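Side-chain contacts in thiamin pyrophosphokinase family protein (Enterococcus faecalis, PDB 3MEL), which probably transfers pyrophosphate from ATP to thiamine, yielding the coenzyme thiamine diphosphate: residues L34-E38 with A39-L43; L167-R170 with R171-Y174. All coordinates share one frame; numbering follows the deposited sequence.

Contact 1 (L34-E38 with A39-L43); sequences LHLLE and ADLPL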
ATOM      1  N   LEU A  34       3.685  24.117   0.960  1.00 34.40           N
ATOM      2  CA  LEU A  34       2.593  25.026   1.314  1.00 35.55           C
ATOM      3  C   LEU A  34       1.835  24.548   2.551  1.00 43.44           C
ATOM      4  O   LEU A  34       1.442  25.353   3.406  1.00 44.18           O
ATOM      5  CB  LEU A  34       1.625  25.184   0.147  1.00 36.12           C
ATOM      6  CG  LEU A  34       2.292  25.635  -1.154  1.00 40.90           C
ATOM      7  CD1 LEU A  34       1.466  25.249  -2.390  1.00 35.60           C
ATOM      8  CD2 LEU A  34       2.616  27.140  -1.115  1.00 37.40           C
ATOM      9  N   HIS A  35       1.632  23.233   2.645  1.00 42.25           N
ATOM     10  CA  HIS A  35       0.926  22.645   3.780  1.00 41.86           C
ATOM     11  C   HIS A  35       1.594  22.946   5.128  1.00 43.89           C
ATOM     12  O   HIS A  35       0.914  23.183   6.130  1.00 46.99           O
ATOM     13  CB  HIS A  35       0.731  21.146   3.560  1.00 40.00           C
ATOM     14  CG  HIS A  35      -0.148  20.833   2.388  1.00 40.76           C
ATOM     15  ND1 HIS A  35      -0.240  19.572   1.832  1.00 40.59           N
ATOM     16  CD2 HIS A  35      -0.969  21.624   1.659  1.00 41.65           C
ATOM     17  CE1 HIS A  35      -1.083  19.602   0.814  1.00 38.66           C
ATOM     18  NE2 HIS A  35      -1.537  20.837   0.686  1.00 42.40           N
ATOM     19  N   LEU A  36       2.922  22.937   5.138  1.00 39.75           N
ATOM     20  CA  LEU A  36       3.687  23.337   6.300  1.00 38.08           C
ATOM     21  C   LEU A  36       3.432  24.801   6.685  1.00 43.94           C
ATOM     22  O   LEU A  36       3.216  25.106   7.858  1.00 44.05           O
ATOM     23  CB  LEU A  36       5.173  23.137   6.026  1.00 37.03           C
ATOM     24  CG  LEU A  36       5.841  21.846   6.477  1.00 35.81           C
ATOM     25  CD1 LEU A  36       7.289  21.848   6.063  1.00 33.59           C
ATOM     26  CD2 LEU A  36       5.714  21.661   7.980  1.00 30.93           C
ATOM     27  N   LEU A  37       3.479  25.704   5.705  1.00 43.97           N
ATOM     28  CA  LEU A  37       3.366  27.134   5.993  1.00 44.04           C
ATOM     29  C   LEU A  37       1.942  27.509   6.364  1.00 45.92           C
ATOM     30  O   LEU A  37       1.730  28.381   7.194  1.00 46.84           O
ATOM     31  CB  LEU A  37       3.834  27.987   4.809  1.00 41.25           C
ATOM     32  CG  LEU A  37       5.240  27.741   4.251  1.00 42.77           C
ATOM     33  CD1 LEU A  37       5.523  28.546   2.963  1.00 31.14           C
ATOM     34  CD2 LEU A  37       6.276  28.026   5.321  1.00 39.37           C
ATOM     35  N   GLU A  38       0.960  26.863   5.747  1.00 44.68           N
ATOM     36  CA  GLU A  38      -0.422  27.194   6.058  1.00 49.06           C
ATOM     37  C   GLU A  38      -0.798  26.572   7.411  1.00 50.06           C
ATOM     38  O   GLU A  38      -1.901  26.756   7.917  1.00 50.66           O
ATOM     39  CB  GLU A  38      -1.369  26.763   4.931  1.00 44.74           C
ATOM     40  CG  GLU A  38      -1.626  25.271   4.875  1.00 54.89           C
ATOM     41  CD  GLU A  38      -2.346  24.833   3.598  1.00 64.06           C
ATOM     42  OE1 GLU A  38      -2.456  25.676   2.670  1.00 63.59           O
ATOM     43  OE2 GLU A  38      -2.792  23.650   3.523  1.00 61.25           O
ATOM     44  N   ALA A  39       0.144  25.844   7.997  1.00 48.02           N
ATOM     45  CA  ALA A  39      -0.050  25.255   9.316  1.00 47.74           C
ATOM     46  C   ALA A  39       0.902  25.923  10.286  1.00 47.97           C
ATOM     47  O   ALA A  39       1.221  25.385  11.341  1.00 49.68           O
ATOM     48  CB  ALA A  39       0.197  23.756   9.282  1.00 51.86           C
ATOM     49  N   ASP A  40       1.374  27.096   9.890  1.00 52.23           N
ATOM     50  CA  ASP A  40       2.188  27.938  10.747  1.00 46.86           C
ATOM     51  C   ASP A  40       3.429  27.210  11.269  1.00 42.06           C
ATOM     52  O   ASP A  40       3.953  27.543  12.316  1.00 51.98           O
ATOM     53  CB  ASP A  40       1.329  28.483  11.890  1.00 51.79           C
ATOM     54  CG  ASP A  40       1.575  29.968  12.163  1.00 67.20           C
ATOM     55  OD1 ASP A  40       2.758  30.388  12.186  1.00 70.28           O
ATOM     56  OD2 ASP A  40       0.586  30.717  12.369  1.00 69.76           O
ATOM     57  N   LEU A  41       3.910  26.231  10.519  1.00 43.37           N
ATOM     58  CA  LEU A  41       5.114  25.483  10.888  1.00 43.17           C
ATOM     59  C   LEU A  41       6.314  25.935  10.057  1.00 36.20           C
ATOM     60  O   LEU A  41       6.141  26.597   9.032  1.00 38.47           O
ATOM     61  CB  LEU A  41       4.881  23.975  10.685  1.00 43.57           C
ATOM     62  CG  LEU A  41       4.208  23.170  11.803  1.00 40.48           C
ATOM     63  CD1 LEU A  41       3.721  21.828  11.289  1.00 34.32           C
ATOM     64  CD2 LEU A  41       5.166  22.977  12.964  1.00 38.29           C
ATOM     65  N   PRO A  42       7.539  25.581  10.489  1.00 34.77           N
ATOM     66  CA  PRO A  42       8.722  26.006   9.718  1.00 36.40           C
ATOM     67  C   PRO A  42       8.880  25.286   8.365  1.00 36.46           C
ATOM     68  O   PRO A  42       8.273  24.242   8.106  1.00 34.43           O
ATOM     69  CB  PRO A  42       9.905  25.669  10.649  1.00 30.80           C
ATOM     70  CG  PRO A  42       9.308  25.440  11.986  1.00 32.36           C
ATOM     71  CD  PRO A  42       7.924  24.907  11.737  1.00 35.34           C
ATOM     72  N   LEU A  43       9.689  25.879   7.498  1.00 37.15           N
ATOM     73  CA  LEU A  43      10.047  25.279   6.219  1.00 32.12           C
ATOM     74  C   LEU A  43      11.495  25.606   6.065  1.00 28.97           C
ATOM     75  O   LEU A  43      11.839  26.750   5.854  1.00 34.67           O
ATOM     76  CB  LEU A  43       9.254  25.905   5.071  1.00 28.40           C
ATOM     77  CG  LEU A  43       9.638  25.501   3.650  1.00 30.06           C
ATOM     78  CD1 LEU A  43       9.468  24.001   3.444  1.00 30.09           C
ATOM     79  CD2 LEU A  43       8.824  26.291   2.630  1.00 32.36           C
TER

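Contact 2 (L167-R170 with R171-Y174); sequences LTLR and RSKY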
ATOM      1  N   LEU A 167      11.041 -16.560  11.876  1.00 40.77           N
ATOM      2  CA  LEU A 167      10.361 -15.410  12.459  1.00 41.18           C
ATOM      3  C   LEU A 167       9.660 -15.783  13.760  1.00 42.13           C
ATOM      4  O   LEU A 167       8.604 -16.428  13.738  1.00 43.00           O
ATOM      5  CB  LEU A 167       9.354 -14.802  11.471  1.00 37.79           C
ATOM      6  CG  LEU A 167       8.475 -13.687  12.043  1.00 34.07           C
ATOM      7  CD1 LEU A 167       9.318 -12.627  12.696  1.00 32.54           C
ATOM      8  CD2 LEU A 167       7.591 -13.090  10.990  1.00 32.74           C
ATOM      9  N   THR A 168      10.254 -15.382  14.885  1.00 40.41           N
ATOM     10  CA  THR A 168       9.670 -15.614  16.201  1.00 38.78           C
ATOM     11  C   THR A 168       9.127 -14.288  16.687  1.00 39.73           C
ATOM     12  O   THR A 168       9.713 -13.244  16.441  1.00 45.58           O
ATOM     13  CB  THR A 168      10.707 -16.137  17.219  1.00 41.00           C
ATOM     14  OG1 THR A 168      11.331 -17.330  16.728  1.00 43.65           O
ATOM     15  CG2 THR A 168      10.038 -16.450  18.541  1.00 44.23           C
ATOM     16  N   LEU A 169       8.020 -14.318  17.401  1.00 39.96           N
ATOM     17  CA  LEU A 169       7.300 -13.095  17.681  1.00 38.09           C
ATOM     18  C   LEU A 169       6.464 -13.279  18.955  1.00 40.04           C
ATOM     19  O   LEU A 169       5.539 -14.076  18.984  1.00 44.08           O
ATOM     20  CB  LEU A 169       6.480 -12.756  16.427  1.00 40.14           C
ATOM     21  CG  LEU A 169       5.155 -12.014  16.256  1.00 40.02           C
ATOM     22  CD1 LEU A 169       4.757 -12.080  14.797  1.00 31.87           C
ATOM     23  CD2 LEU A 169       4.061 -12.616  17.102  1.00 38.68           C
ATOM     24  N   ARG A 170       6.828 -12.566  20.021  1.00 42.86           N
ATOM     25  CA  ARG A 170       6.179 -12.727  21.326  1.00 42.64           C
ATOM     26  C   ARG A 170       5.472 -11.476  21.847  1.00 41.04           C
ATOM     27  O   ARG A 170       5.420 -10.438  21.182  1.00 39.44           O
ATOM     28  CB  ARG A 170       7.188 -13.191  22.384  1.00 43.16           C
ATOM     29  CG  ARG A 170       7.730 -14.601  22.192  1.00 45.70           C
ATOM     30  CD  ARG A 170       6.693 -15.681  22.520  1.00 46.54           C
ATOM     31  NE  ARG A 170       7.200 -17.012  22.187  1.00 45.39           N
ATOM     32  CZ  ARG A 170       6.875 -17.683  21.084  1.00 50.73           C
ATOM     33  NH1 ARG A 170       6.020 -17.160  20.211  1.00 49.00           N
ATOM     34  NH2 ARG A 170       7.393 -18.887  20.858  1.00 52.24           N
ATOM     35  N   ARG A 171       4.937 -11.606  23.060  1.00 42.81           N
ATOM     36  CA  ARG A 171       4.222 -10.529  23.743  1.00 42.56           C
ATOM     37  C   ARG A 171       3.111  -9.889  22.898  1.00 44.12           C
ATOM     38  O   ARG A 171       2.673  -8.774  23.185  1.00 47.63           O
ATOM     39  CB  ARG A 171       5.194  -9.463  24.248  1.00 40.05           C
ATOM     40  CG  ARG A 171       6.361  -9.995  25.065  1.00 38.44           C
ATOM     41  CD  ARG A 171       6.803  -8.934  26.056  1.00 49.73           C
ATOM     42  NE  ARG A 171       8.155  -8.407  25.841  1.00 53.46           N
ATOM     43  CZ  ARG A 171       8.583  -7.229  26.310  1.00 55.84           C
ATOM     44  NH1 ARG A 171       7.765  -6.431  27.001  1.00 49.29           N
ATOM     45  NH2 ARG A 171       9.828  -6.833  26.074  1.00 48.88           N
ATOM     46  N   SER A 172       2.669 -10.596  21.860  1.00 37.60           N
ATOM     47  CA  SER A 172       1.553 -10.156  21.032  1.00 41.52           C
ATOM     48  C   SER A 172       0.302 -10.932  21.429  1.00 42.10           C
ATOM     49  O   SER A 172       0.368 -11.826  22.268  1.00 41.53           O
ATOM     50  CB  SER A 172       1.852 -10.413  19.549  1.00 40.05           C
ATOM     51  OG  SER A 172       3.194 -10.078  19.228  1.00 46.32           O
ATOM     52  N   LYS A 173      -0.830 -10.595  20.822  1.00 38.03           N
ATOM     53  CA  LYS A 173      -2.070 -11.343  21.027  1.00 39.50           C
ATOM     54  C   LYS A 173      -2.181 -12.448  19.991  1.00 38.08           C
ATOM     55  O   LYS A 173      -3.248 -12.995  19.778  1.00 41.45           O
ATOM     56  CB  LYS A 173      -3.287 -10.405  20.948  1.00 40.62           C
ATOM     57  CG  LYS A 173      -4.659 -11.032  21.179  1.00 36.56           C
ATOM     58  CD  LYS A 173      -5.490 -10.999  19.904  1.00 43.53           C
ATOM     59  CE  LYS A 173      -6.966 -11.195  20.180  1.00 44.48           C
ATOM     60  NZ  LYS A 173      -7.426 -10.294  21.283  1.00 41.14           N
ATOM     61  N   TYR A 174      -1.063 -12.752  19.345  1.00 40.32           N
ATOM     62  CA  TYR A 174      -0.975 -13.768  18.294  1.00 37.62           C
ATOM     63  C   TYR A 174       0.496 -13.988  18.047  1.00 37.98           C
ATOM     64  O   TYR A 174       1.268 -13.034  17.959  1.00 37.01           O
ATOM     65  CB  TYR A 174      -1.616 -13.310  16.994  1.00 33.38           C
ATOM     66  CG  TYR A 174      -3.118 -13.282  17.004  1.00 41.11           C
ATOM     67  CD1 TYR A 174      -3.854 -14.452  17.095  1.00 43.25           C
ATOM     68  CD2 TYR A 174      -3.805 -12.084  16.894  1.00 45.42           C
ATOM     69  CE1 TYR A 174      -5.237 -14.428  17.095  1.00 50.39           C
ATOM     70  CE2 TYR A 174      -5.186 -12.047  16.898  1.00 49.77           C
ATOM     71  CZ  TYR A 174      -5.898 -13.221  17.001  1.00 54.41           C
ATOM     72  OH  TYR A 174      -7.275 -13.183  17.000  1.00 64.45           O
TER

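Contact 1 (L34-E38 with A39-L43)
The carbonyl oxygen of Leu36 is gripped by two backbone amides beyond the helix end, and the pattern is that of a Schellman motif closing helix 32-37. Leu41 N reaches Leu36 O at 3.0 Å, at an open C=O...N angle of 155° and with N tilted a little from the carbonyl plane. Ala39 N comes to the same oxygen at 3.2 Å from the opposite face, well above the carbonyl plane. Nested inside the Leu41-to-Leu36 bond, Asp40 N donates to Leu37 O at 3.0 Å, closing the type I turn from Leu37 to Asp40. Asp40 is the C-prime residue, and its positive phi of 56° swings the chain back past the helix end.

As in many such caps, an apolar contact accompanies the bonds. Leu36 and Leu41 meet at about a right angle, with Leu36 CD2 lying 3.7 Å from Leu41 CB. The other methyl of Leu36, CD1, faces CD1 of Leu43 at 4.0 Å, so one leucine spans two residues of the departing loop. Phe26 of strand 26-29 touches both Leu36 and Leu41, joining the cap to the central sheet, while Phe60 and Thr64 of helix 57-64 touch Leu37. The backbone of Leu43 places its CB 3.7 Å from Leu37 CD2. Its CG then stands anti to its own amide nitrogen (chi1 173°), which directs the methyls back over the last helical turn, where Leu43 CD2 sits 4.0 Å from Leu37 CD1.

Contact 2 (L167-R170 with R171-Y174)
Two first torsions bring Leu169 and Ser172 together at the end of strand 167-170. In Leu169 the branch carbon CG stands trans to the amide nitrogen (chi1 151°), carrying the branch toward the loop; in Ser172 the hydroxyl lies opposite the carbonyl carbon (chi1 -42°), beside its own backbone N. With the second torsion of Leu169 extended, Leu169 CD2 lies 3.4 Å from Ser172 OG. The hydroxyl does more than pack: Ser172 OG donates to Arg170 O at 3.0 Å, approaching from well above the carbonyl plane. This one bond ties the first part of the loop back to the last residue of the strand.

Arg171, between them in the chain, turns it with a positive phi of 52°. Its guanidinium points away from the contact, where NH1 makes a salt bridge with Glu194. Arg170 instead folds back along its strand, bent at its second torsion. One face of its guanidinium covers Thr168 CG2, 4.2 Å from the plane and over its centre, and Arg170 NH1 makes a weak hydrogen bond to Leu169 O at 3.4 Å.

Farther along, Tyr174 OH is hydrogen-bonded to Glu74 OE1 of the second subunit. Backbone bonds from Leu169 to Leu176 and from Leu167 to Gln179 pair the strand with the chain beyond the loop, an arrangement characteristic of a beta hairpin, here within the presumed thiamine-binding domain.

How the contacts relate
Contacts 1 and 2 show two ways of turning a chain at the end of a regular element: the first ends a helix of the catalytic domain, the second leaves a strand of the presumed vitamin-binding domain. Each relies on one residue with positive phi, Asp40 and Arg171. They lie on opposite sides of the chain's centre, their centres 40 Å and their nearest atoms about 33 Å apart. Contact 1 is nearer the ligand site: the side chain of His35 is about 10 Å from bound thiamine diphosphate and about 9 Å from that of the magnesium ligand Asp30. Contact 2 lies away from that site, although another magnesium ion is about 7 Å from Arg170's side chain.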